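Local atomic coordinates of 4-hydroxybutyrate CoA-transferase (Porphyromonas gingivalis, PDB entry 3EH7), a protein that probably transfers coenzyme A between acyl-CoA thioesters and carboxylates such as acetate or 4-hydroxybutyrate. Residues E208-G213 with L229-K234; V311-C316 with I357-S362; Y344-A349 with T383-E388; N387-V392 with A399-K404. All coordinates share one frame; numbering follows the deposited sequence. Where two conformers were deposited one is given.

How the contacts relate
Contacts 2 and 4 belong to one mixed sheet and adjoin where strand 355-359 runs beside strand 391-394; their centres are about 12 Å apart and the main chains meet between Met358 and Tyr391. Contact 3 brings helix 341-350 onto one face of that sheet, Val345 packing on Met358, and shares Asn387 and Glu388 with contact 4, whose centre is about 9 Å away. Contact 1 lies beside the face that carries Ile313 and Ile357, its centre about 16 Å from that of contact 2; Ile210 and Leu209 rest on Val311 and Ile357, and Leu209 also reaches Tyr391 of contact 4. Contacts 3 and 4 both touch the second subunit. No ligand marks an active site among them.

Contact 1 of 4, residues E208-G213 with L229-K234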
# COMPACT_ATOMS: atom_id res chain seq x y z
N GLU A 208 -3.02 -17.63 19.34
CA GLU A 208 -3.68 -16.73 20.26
C GLU A 208 -4.45 -15.64 19.53
O GLU A 208 -5.39 -15.09 20.05
CB GLU A 208 -2.61 -16.03 21.07
CG GLU A 208 -2.95 -15.70 22.46
CD GLU A 208 -1.68 -15.44 23.25
OE1 GLU A 208 -1.07 -16.41 23.78
OE2 GLU A 208 -1.29 -14.26 23.31
N LEU A 209 -3.99 -15.27 18.33
CA LEU A 209 -4.57 -14.13 17.64
C LEU A 209 -5.67 -14.57 16.67
O LEU A 209 -6.34 -13.72 16.05
CB LEU A 209 -3.46 -13.32 16.94
CG LEU A 209 -2.43 -12.63 17.85
CD1 LEU A 209 -1.34 -11.96 16.99
CD2 LEU A 209 -3.08 -11.61 18.77
N ILE A 210 -5.87 -15.89 16.55
CA ILE A 210 -6.84 -16.46 15.64
C ILE A 210 -8.07 -16.92 16.39
O ILE A 210 -7.98 -17.82 17.24
CB ILE A 210 -6.23 -17.66 14.88
CG1 ILE A 210 -5.11 -17.17 13.97
CG2 ILE A 210 -7.34 -18.43 14.09
CD1 ILE A 210 -4.25 -18.22 13.34
N GLU A 211 -9.20 -16.28 16.12
CA GLU A 211 -10.44 -16.62 16.77
C GLU A 211 -11.27 -17.53 15.88
O GLU A 211 -11.00 -17.68 14.69
CB GLU A 211 -11.26 -15.38 17.08
CG GLU A 211 -10.58 -14.39 18.02
CD GLU A 211 -11.14 -12.98 17.81
OE1 GLU A 211 -10.65 -12.26 16.90
OE2 GLU A 211 -12.08 -12.60 18.54
N ASP A 212 -12.29 -18.15 16.49
CA ASP A 212 -13.16 -19.05 15.76
C ASP A 212 -13.74 -18.28 14.61
O ASP A 212 -14.10 -17.14 14.77
CB ASP A 212 -14.31 -19.52 16.64
CG ASP A 212 -13.87 -20.47 17.71
OD1 ASP A 212 -12.86 -21.20 17.56
OD2 ASP A 212 -14.58 -20.51 18.71
N GLY A 213 -13.82 -18.92 13.46
CA GLY A 213 -14.40 -18.32 12.29
C GLY A 213 -13.44 -17.49 11.45
O GLY A 213 -13.87 -16.92 10.44
N LEU A 229 -0.58 -26.14 13.99
CA LEU A 229 -0.57 -27.16 15.00
C LEU A 229 -1.27 -26.69 16.28
O LEU A 229 -1.81 -27.52 17.02
CB LEU A 229 0.86 -27.63 15.31
CG LEU A 229 1.55 -28.61 14.34
CD1 LEU A 229 2.82 -29.15 14.98
CD2 LEU A 229 0.66 -29.79 13.92
N PHE A 230 -1.24 -25.39 16.55
CA PHE A 230 -1.94 -24.87 17.73
C PHE A 230 -3.35 -24.41 17.47
O PHE A 230 -3.96 -23.81 18.35
CB PHE A 230 -1.12 -23.79 18.43
CG PHE A 230 0.10 -24.33 19.08
CD1 PHE A 230 -0.01 -25.11 20.22
CD2 PHE A 230 1.36 -24.13 18.52
CE1 PHE A 230 1.10 -25.66 20.82
CE2 PHE A 230 2.48 -24.67 19.10
CZ PHE A 230 2.35 -25.44 20.26
N LEU A 231 -3.89 -24.72 16.30
CA LEU A 231 -5.27 -24.39 15.96
C LEU A 231 -6.26 -25.58 16.02
O LEU A 231 -7.39 -25.47 15.51
CB LEU A 231 -5.32 -23.75 14.56
CG LEU A 231 -4.55 -22.43 14.38
CD1 LEU A 231 -4.69 -21.93 12.93
CD2 LEU A 231 -4.99 -21.34 15.37
N LYS A 232 -5.88 -26.68 16.65
CA LYS A 232 -6.74 -27.88 16.67
C LYS A 232 -8.01 -27.70 17.49
O LYS A 232 -8.99 -28.39 17.28
CB LYS A 232 -5.97 -29.13 17.14
CG LYS A 232 -4.75 -29.49 16.27
CD LYS A 232 -3.96 -30.65 16.90
CE LYS A 232 -2.59 -30.85 16.26
NZ LYS A 232 -2.67 -31.43 14.91
N ASP A 233 -8.01 -26.75 18.41
CA ASP A 233 -9.17 -26.43 19.22
C ASP A 233 -10.04 -25.31 18.61
O ASP A 233 -10.99 -24.85 19.23
CB ASP A 233 -8.67 -25.97 20.59
CG ASP A 233 -7.81 -24.65 20.53
OD1 ASP A 233 -7.12 -24.31 19.51
OD2 ASP A 233 -7.84 -23.94 21.55
N LYS A 234 -9.71 -24.84 17.41
CA LYS A 234 -10.48 -23.76 16.82
C LYS A 234 -11.65 -24.33 16.04
O LYS A 234 -11.63 -25.50 15.63
CB LYS A 234 -9.59 -22.87 15.93
CG LYS A 234 -8.52 -22.07 16.73
CD LYS A 234 -9.20 -20.92 17.50
CE LYS A 234 -8.61 -20.68 18.85
NZ LYS A 234 -7.31 -20.02 18.75
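Lys234 begins with CG beside its backbone N (chi1 -67°) and then bends at all three later bonds of the chain, a folded course that delivers its amine to the carbonyl of Ile210. Ile210 places CG1 beside its own N in the same way and runs on extended to CD1, which reaches the branched end of Leu231. The lysine NZ donates to Ile210 O at 2.8 Å, meeting the oxygen almost head-on, with a C=O...N angle of 167°. CD and CE of Lys234 lie against the same oxygen, the CD atom 3.3 Å from Ile210 O, so the chain lies close beside the acceptor that its tip binds.

Deeper in, the side chains of Ile210 and Leu231 cross at about a right angle. CD1 of Ile210 is 3.8 Å from both CD1 and CD2 of Leu231, a small apolar patch that continues inward onto Leu216 and Leu237. On the exposed side, Asp212 crosses the lysine chain at about a right angle, its OD1 3.6 Å from Lys234 CA and nearly as close to CD. No salt bridge forms, as Asp212 OD1 stays 5.8 Å from Lys234 NZ; this oxygen instead accepts a hydrogen bond from the backbone N of Lys235. Lys234 is the last residue of a type I turn from Leu231, closed by Lys234 N on Leu231 O at 3.1 Å.

The two loops follow helices 197-208 and 222-229 and lead into parallel neighbours, strands 215-217 and 238-240. Helix 222-229 is the crossover of this beta-alpha-beta unit, an arrangement typical of Rossmann-like alpha/beta domains.

Contact 2 of 4, residues V311-C316 with I357-S362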
# COMPACT_ATOMS: atom_id res chain seq x y z
N VAL A 311 -7.00 -13.29 9.01
CA VAL A 311 -5.74 -13.32 9.71
C VAL A 311 -4.71 -13.74 8.69
O VAL A 311 -4.78 -14.84 8.12
CB VAL A 311 -5.72 -14.29 10.93
CG1 VAL A 311 -4.33 -14.28 11.54
CG2 VAL A 311 -6.77 -13.87 11.96
N SER A 312 -3.78 -12.82 8.43
CA SER A 312 -2.71 -13.04 7.50
C SER A 312 -1.43 -13.26 8.30
O SER A 312 -1.13 -12.48 9.19
CB SER A 312 -2.62 -11.83 6.56
OG SER A 312 -1.35 -11.78 5.97
N ILE A 313 -0.71 -14.35 8.02
CA ILE A 313 0.57 -14.67 8.67
C ILE A 313 1.67 -14.79 7.63
O ILE A 313 1.60 -15.61 6.70
CB ILE A 313 0.55 -16.01 9.49
CG1 ILE A 313 -0.62 -16.05 10.47
CG2 ILE A 313 1.87 -16.19 10.25
CD1 ILE A 313 -0.81 -17.43 11.17
N ASN A 314 2.69 -13.95 7.78
CA ASN A 314 3.85 -13.97 6.91
C ASN A 314 5.13 -13.72 7.73
O ASN A 314 5.07 -13.24 8.86
CB ASN A 314 3.71 -12.90 5.82
CG ASN A 314 2.50 -13.13 4.92
OD1 ASN A 314 2.48 -14.03 4.06
ND2 ASN A 314 1.49 -12.35 5.13
N SER A 315 6.27 -14.06 7.15
CA SER A 315 7.57 -13.79 7.75
C SER A 315 8.32 -12.79 6.91
O SER A 315 7.89 -12.44 5.80
CB SER A 315 8.36 -15.08 7.84
OG SER A 315 7.62 -15.98 8.61
N CYS A 316 9.41 -12.27 7.46
CA CYS A 316 10.26 -11.34 6.74
C CYS A 316 11.72 -11.53 7.21
O CYS A 316 11.97 -12.34 8.10
CB CYS A 316 9.74 -9.92 6.97
SG CYS A 316 9.79 -9.49 8.69
N ILE A 357 -0.09 -10.36 10.67
CA ILE A 357 0.98 -10.74 11.56
C ILE A 357 2.25 -10.96 10.77
O ILE A 357 2.25 -11.67 9.76
CB ILE A 357 0.63 -12.07 12.31
CG1 ILE A 357 -0.66 -11.89 13.11
CG2 ILE A 357 1.80 -12.51 13.20
CD1 ILE A 357 -1.37 -13.17 13.46
N MSE A 358 3.31 -10.32 11.22
CA MSE A 358 4.68 -10.62 10.76
C MSE A 358 5.29 -11.52 11.87
O MSE A 358 5.60 -11.05 12.93
CB MSE A 358 5.46 -9.33 10.60
CG MSE A 358 4.96 -8.43 9.43
SE MSE A 358 5.23 -9.38 7.73
CE MSE A 358 4.07 -8.29 6.63
N ALA A 359 5.39 -12.81 11.58
CA ALA A 359 5.84 -13.85 12.51
C ALA A 359 7.26 -14.26 12.12
O ALA A 359 7.51 -14.81 11.01
CB ALA A 359 4.91 -15.04 12.45
N ILE A 360 8.20 -13.97 13.01
CA ILE A 360 9.61 -14.16 12.71
C ILE A 360 10.37 -14.65 13.93
O ILE A 360 10.00 -14.32 15.07
CB ILE A 360 10.26 -12.86 12.21
CG1 ILE A 360 9.94 -11.69 13.15
CG2 ILE A 360 9.76 -12.54 10.81
CD1 ILE A 360 10.86 -10.55 12.97
N PRO A 361 11.43 -15.45 13.70
CA PRO A 361 12.40 -15.73 14.73
C PRO A 361 13.05 -14.41 15.12
O PRO A 361 13.25 -13.55 14.26
CB PRO A 361 13.42 -16.63 14.03
CG PRO A 361 12.81 -17.07 12.81
CD PRO A 361 11.79 -16.08 12.42
N SER A 362 13.37 -14.23 16.39
CA SER A 362 13.94 -12.96 16.83
C SER A 362 15.38 -12.79 16.32
O SER A 362 15.92 -11.67 16.33
CB SER A 362 13.88 -12.82 18.35
OG SER A 362 14.75 -13.72 19.01
O HOH W 1 1.07 -10.69 7.47
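Ile313 and Asn314 pair in parallel with Ile357 and Met358, and three backbone hydrogen bonds form the first shell: Ile357 N to Ser312 O at 2.8 Å, Asn314 N to Ile357 O at 3.1 Å, and Ala359 N to Asn314 O at 2.8 Å. Where the strands end, a side chain extends the ladder: Ser315 OG donates to Ala359 O at 2.7 Å. Beyond it, Ile360 holds CG1 between its backbone N and carbonyl carbon (chi1 50°), which turns CG2 over the Cys316 main chain and brings it 3.7 Å from Cys316 SG.

On the face of Ile313, its CG2 meets the Ala359 methyl, while Ile357 CD1 reaches back to Val311 CG1 at 3.7 Å. On the other face a water accepts from Asn314 ND2 and donates to Ile357 O at 2.8 Å, giving this carbonyl a second partner. Gln217 lies behind that shell, holding Asn314 OD1 through its NE2 and Ser312 OG through its OE1.

Strands 215-217 and 391-394 flank the pair within the sheet. Helix 341-350 packs over Asn314 and Met358, and helix 222-229 covers Ile313 and Ala359.

Contact 3 of 4, residues Y344-A349 with T383-E388; sequences YVRGAA and TTLRNE
Arg346 and Glu388 form the tight part of this contact, a side-on salt bridge in which NE and NH2 each address a different carboxylate oxygen. Glu388 holds CG between its backbone N and carbonyl carbon (chi1 53°) and then extends, which carries the carboxylate to the arginine. Arg346 NE donates to the syn lone pair of Glu388 OE1 at 2.9 Å. Arg346 NH2 meets Glu388 OE2 at 3.2 Å on its syn side but out of the carboxylate plane, so the pairing is twisted, the two planes 42° apart. OE2 of Glu388 also accepts, on its anti side, from Leu385 N at 3.1 Å, which fixes how the carboxylate is rotated.

Elsewhere the fit is sparser. Val345 CG1 meets Thr384 CG2 tip to tip at 4.1 Å. Arg346 was modelled in two conformers; in the one described its NH1 pairs with Glu388 OE1 of the second subunit, and the four groups form a reciprocal charge cluster across the interface, the two arginines close together and probably balanced by the two glutamates.

Inward, Val345 and Thr384 pack on Met358 of strand 355-359, while Thr383 and Thr384 both pair with Val325 of strand 325-326 in a classic beta bulge.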
# COMPACT_ATOMS: atom_id res chain seq x y z
N TYR A 344 -1.67 -9.09 1.25
CA TYR A 344 -2.47 -9.59 2.36
C TYR A 344 -2.44 -8.65 3.57
O TYR A 344 -3.42 -8.56 4.28
CB TYR A 344 -2.06 -11.04 2.73
CG TYR A 344 -2.60 -12.01 1.71
CD1 TYR A 344 -3.90 -12.52 1.82
CD2 TYR A 344 -1.86 -12.33 0.60
CE1 TYR A 344 -4.42 -13.36 0.85
CE2 TYR A 344 -2.38 -13.16 -0.39
CZ TYR A 344 -3.65 -13.65 -0.26
OH TYR A 344 -4.14 -14.45 -1.25
N VAL A 345 -1.36 -7.92 3.79
CA VAL A 345 -1.36 -6.92 4.86
C VAL A 345 -2.42 -5.89 4.49
O VAL A 345 -3.25 -5.52 5.32
CB VAL A 345 0.00 -6.25 5.00
CG1 VAL A 345 -0.06 -5.01 5.97
CG2 VAL A 345 1.05 -7.29 5.42
N ARG A 346 -2.43 -5.47 3.21
CA ARG A 346 -3.38 -4.44 2.80
C ARG A 346 -4.81 -4.94 2.77
O ARG A 346 -5.71 -4.22 3.17
CB ARG A 346 -2.97 -3.80 1.48
CG ARG A 346 -1.81 -2.85 1.69
CD ARG A 346 -1.21 -2.38 0.41
NE ARG A 346 -0.02 -1.59 0.66
CZ ARG A 346 0.51 -0.72 -0.20
NH1 ARG A 346 -0.03 -0.50 -1.40
NH2 ARG A 346 1.59 -0.06 0.15
N GLY A 347 -5.02 -6.18 2.32
CA GLY A 347 -6.36 -6.77 2.34
C GLY A 347 -6.88 -6.97 3.76
O GLY A 347 -8.02 -6.71 4.03
N ALA A 348 -6.03 -7.46 4.66
CA ALA A 348 -6.45 -7.68 6.07
C ALA A 348 -6.89 -6.37 6.72
O ALA A 348 -7.82 -6.33 7.56
CB ALA A 348 -5.28 -8.34 6.90
N ALA A 349 -6.21 -5.29 6.36
CA ALA A 349 -6.51 -3.97 6.92
C ALA A 349 -7.95 -3.57 6.55
O ALA A 349 -8.54 -2.85 7.27
CB ALA A 349 -5.54 -2.93 6.38
N THR A 383 9.34 -3.71 2.02
CA THR A 383 8.27 -4.40 1.31
C THR A 383 6.91 -4.20 1.94
O THR A 383 5.89 -4.34 1.25
CB THR A 383 8.57 -5.91 1.08
OG1 THR A 383 8.83 -6.55 2.33
CG2 THR A 383 9.81 -6.07 0.14
N THR A 384 6.89 -3.86 3.22
CA THR A 384 5.66 -3.41 3.88
C THR A 384 5.98 -2.14 4.67
O THR A 384 6.95 -2.13 5.41
CB THR A 384 5.06 -4.53 4.79
OG1 THR A 384 4.67 -5.65 3.97
CG2 THR A 384 3.85 -4.05 5.51
N LEU A 385 5.18 -1.08 4.50
CA LEU A 385 5.49 0.25 5.01
C LEU A 385 5.31 0.30 6.53
O LEU A 385 4.44 -0.40 7.08
CB LEU A 385 4.57 1.32 4.35
CG LEU A 385 4.73 1.54 2.83
CD1 LEU A 385 3.49 2.27 2.23
CD2 LEU A 385 6.02 2.33 2.56
N ARG A 386 6.07 1.13 7.21
CA ARG A 386 5.87 1.26 8.66
C ARG A 386 4.42 1.67 9.00
O ARG A 386 3.87 1.29 10.03
CB ARG A 386 6.88 2.22 9.29
CG ARG A 386 6.57 3.65 9.05
CD ARG A 386 7.53 4.65 9.70
NE ARG A 386 7.18 5.98 9.20
CZ ARG A 386 7.65 7.12 9.66
NH1 ARG A 386 8.55 7.16 10.64
NH2 ARG A 386 7.22 8.24 9.12
N ASN A 387 3.81 2.46 8.12
CA ASN A 387 2.43 2.93 8.31
C ASN A 387 1.41 1.83 8.20
O ASN A 387 0.28 2.05 8.56
CB ASN A 387 2.05 4.06 7.32
CG ASN A 387 2.83 5.36 7.56
OD1 ASN A 387 3.59 5.47 8.51
ND2 ASN A 387 2.62 6.34 6.70
N GLU A 388 1.76 0.65 7.67
CA GLU A 388 0.78 -0.43 7.55
C GLU A 388 1.00 -1.69 8.39
O GLU A 388 0.10 -2.53 8.50
CB GLU A 388 0.54 -0.80 6.09
CG GLU A 388 1.76 -1.12 5.29
CD GLU A 388 1.48 -1.14 3.83
OE1 GLU A 388 0.26 -1.21 3.51
OE2 GLU A 388 2.46 -1.13 3.02

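Contact 4 of 4, residues N387-V392 with A399-K404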
# COMPACT_ATOMS: atom_id res chain seq x y z
N ASN A 387 3.81 2.46 8.12
CA ASN A 387 2.43 2.93 8.31
C ASN A 387 1.41 1.83 8.20
O ASN A 387 0.28 2.05 8.56
CB ASN A 387 2.05 4.06 7.32
CG ASN A 387 2.83 5.36 7.56
OD1 ASN A 387 3.59 5.47 8.51
ND2 ASN A 387 2.62 6.34 6.70
N GLU A 388 1.76 0.65 7.67
CA GLU A 388 0.78 -0.43 7.55
C GLU A 388 1.00 -1.69 8.39
O GLU A 388 0.10 -2.53 8.50
CB GLU A 388 0.54 -0.80 6.09
CG GLU A 388 1.76 -1.12 5.29
CD GLU A 388 1.48 -1.14 3.83
OE1 GLU A 388 0.26 -1.21 3.51
OE2 GLU A 388 2.46 -1.13 3.02
N VAL A 389 2.17 -1.81 9.01
CA VAL A 389 2.46 -3.01 9.80
C VAL A 389 1.46 -3.06 10.97
O VAL A 389 1.08 -2.01 11.48
CB VAL A 389 3.93 -2.98 10.25
CG1 VAL A 389 4.20 -1.70 11.10
CG2 VAL A 389 4.30 -4.27 11.02
N ASP A 390 1.02 -4.26 11.37
CA ASP A 390 -0.01 -4.42 12.39
C ASP A 390 0.63 -5.15 13.59
O ASP A 390 1.30 -4.50 14.40
CB ASP A 390 -1.17 -5.18 11.72
CG ASP A 390 -2.38 -5.32 12.59
OD1 ASP A 390 -2.40 -4.73 13.68
OD2 ASP A 390 -3.34 -6.01 12.11
N TYR A 391 0.52 -6.48 13.66
CA TYR A 391 1.19 -7.31 14.67
C TYR A 391 2.54 -7.82 14.22
O TYR A 391 2.76 -8.18 13.04
CB TYR A 391 0.36 -8.54 15.00
CG TYR A 391 -0.95 -8.29 15.69
CD1 TYR A 391 -2.11 -8.11 14.95
CD2 TYR A 391 -1.04 -8.27 17.08
CE1 TYR A 391 -3.34 -7.89 15.56
CE2 TYR A 391 -2.27 -8.05 17.73
CZ TYR A 391 -3.41 -7.87 16.95
OH TYR A 391 -4.61 -7.66 17.51
N VAL A 392 3.46 -7.88 15.18
CA VAL A 392 4.74 -8.53 14.97
C VAL A 392 4.88 -9.57 16.06
O VAL A 392 4.60 -9.29 17.22
CB VAL A 392 5.91 -7.53 15.03
CG1 VAL A 392 7.26 -8.25 14.96
CG2 VAL A 392 5.77 -6.47 13.90
N ALA A 399 3.72 -7.98 19.57
CA ALA A 399 3.62 -6.52 19.59
C ALA A 399 2.58 -6.06 18.58
O ALA A 399 2.57 -6.57 17.47
CB ALA A 399 4.96 -5.88 19.25
N GLN A 400 1.69 -5.14 18.96
CA GLN A 400 0.83 -4.48 17.96
C GLN A 400 1.29 -3.04 17.77
O GLN A 400 1.33 -2.26 18.72
CB GLN A 400 -0.67 -4.56 18.31
CG GLN A 400 -1.61 -4.01 17.14
CD GLN A 400 -3.12 -4.24 17.41
OE1 GLN A 400 -3.55 -4.31 18.57
NE2 GLN A 400 -3.94 -4.36 16.32
N LEU A 401 1.68 -2.69 16.54
CA LEU A 401 2.33 -1.40 16.28
C LEU A 401 1.37 -0.32 15.83
O LEU A 401 1.70 0.86 15.92
CB LEU A 401 3.41 -1.58 15.21
CG LEU A 401 4.49 -2.63 15.48
CD1 LEU A 401 5.53 -2.57 14.36
CD2 LEU A 401 5.18 -2.41 16.85
N LYS A 402 0.21 -0.72 15.33
CA LYS A 402 -0.76 0.26 14.81
C LYS A 402 -1.25 1.16 15.91
O LYS A 402 -1.71 0.67 16.92
CB LYS A 402 -1.97 -0.44 14.17
CG LYS A 402 -1.68 -1.00 12.80
CD LYS A 402 -2.96 -1.07 11.92
CE LYS A 402 -2.64 -0.76 10.47
NZ LYS A 402 -3.71 -1.18 9.53
N GLY A 403 -1.12 2.47 15.72
CA GLY A 403 -1.55 3.44 16.73
C GLY A 403 -0.45 3.81 17.71
O GLY A 403 -0.63 4.74 18.52
N LYS A 404 0.70 3.10 17.67
CA LYS A 404 1.80 3.43 18.57
C LYS A 404 2.70 4.50 17.96
O LYS A 404 2.95 4.53 16.72
CB LYS A 404 2.61 2.20 18.97
CG LYS A 404 1.85 1.21 19.88
CD LYS A 404 2.75 0.05 20.33
CE LYS A 404 2.17 -0.80 21.49
NZ LYS A 404 0.85 -1.42 21.17
O HOH W 2 -2.35 -2.47 7.75
O HOH W 3 -6.38 -6.48 16.00
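Val392 and Ala399 form an antiparallel hydrogen-bonded pair, Val392 N to Ala399 O and Ala399 N to Val392 O both at 2.8 Å; Tyr391 and Gln400 are the adjoining non-hydrogen-bonded pair, and Leu401 N continues the ladder onto Asp390 O, also at 2.8 Å.

Gln400 carries its CG anti to the backbone N (chi1 -173°) and extends from there, laying the whole side chain over one face of the Tyr391 ring. Its CG stands 4.2 Å from the Tyr391 ring centroid in a CH-pi contact, and the amide stacks nearly parallel to the ring, the planes 18° apart. At the far end, Gln400 NE2 donates to the syn lone pair of Asp390 OD1 at 3.1 Å, with the acceptor close to the amide plane. The other carboxylate oxygen, Asp390 OD2, accepts from Ser356 N in the neighbouring strand. A water bonded to Tyr391 OH is also held, weakly, by Gln400 NE2.

Away from the Tyr391-Gln400 stack, on the side of Val392, the contact is apolar: Leu401 CD1 sits 3.6 Å from Val389 CG1 and also touches Val392 CG2, with Leu413 of helix 406-414 packed against Leu401 and Val392. Lys402 runs past the Val389 carbonyl, and its NZ reaches a water that donates to Glu388 O; the charge of this lysine is paired with Glu108 of the second subunit.

Asp390 thus has both oxygens engaged by N-H donors, one from the Gln400 side chain of strand 397-400 and one from the Ser356 backbone of strand 355-359, which should steady its negative charge and tie the hairpin to strand 355-359.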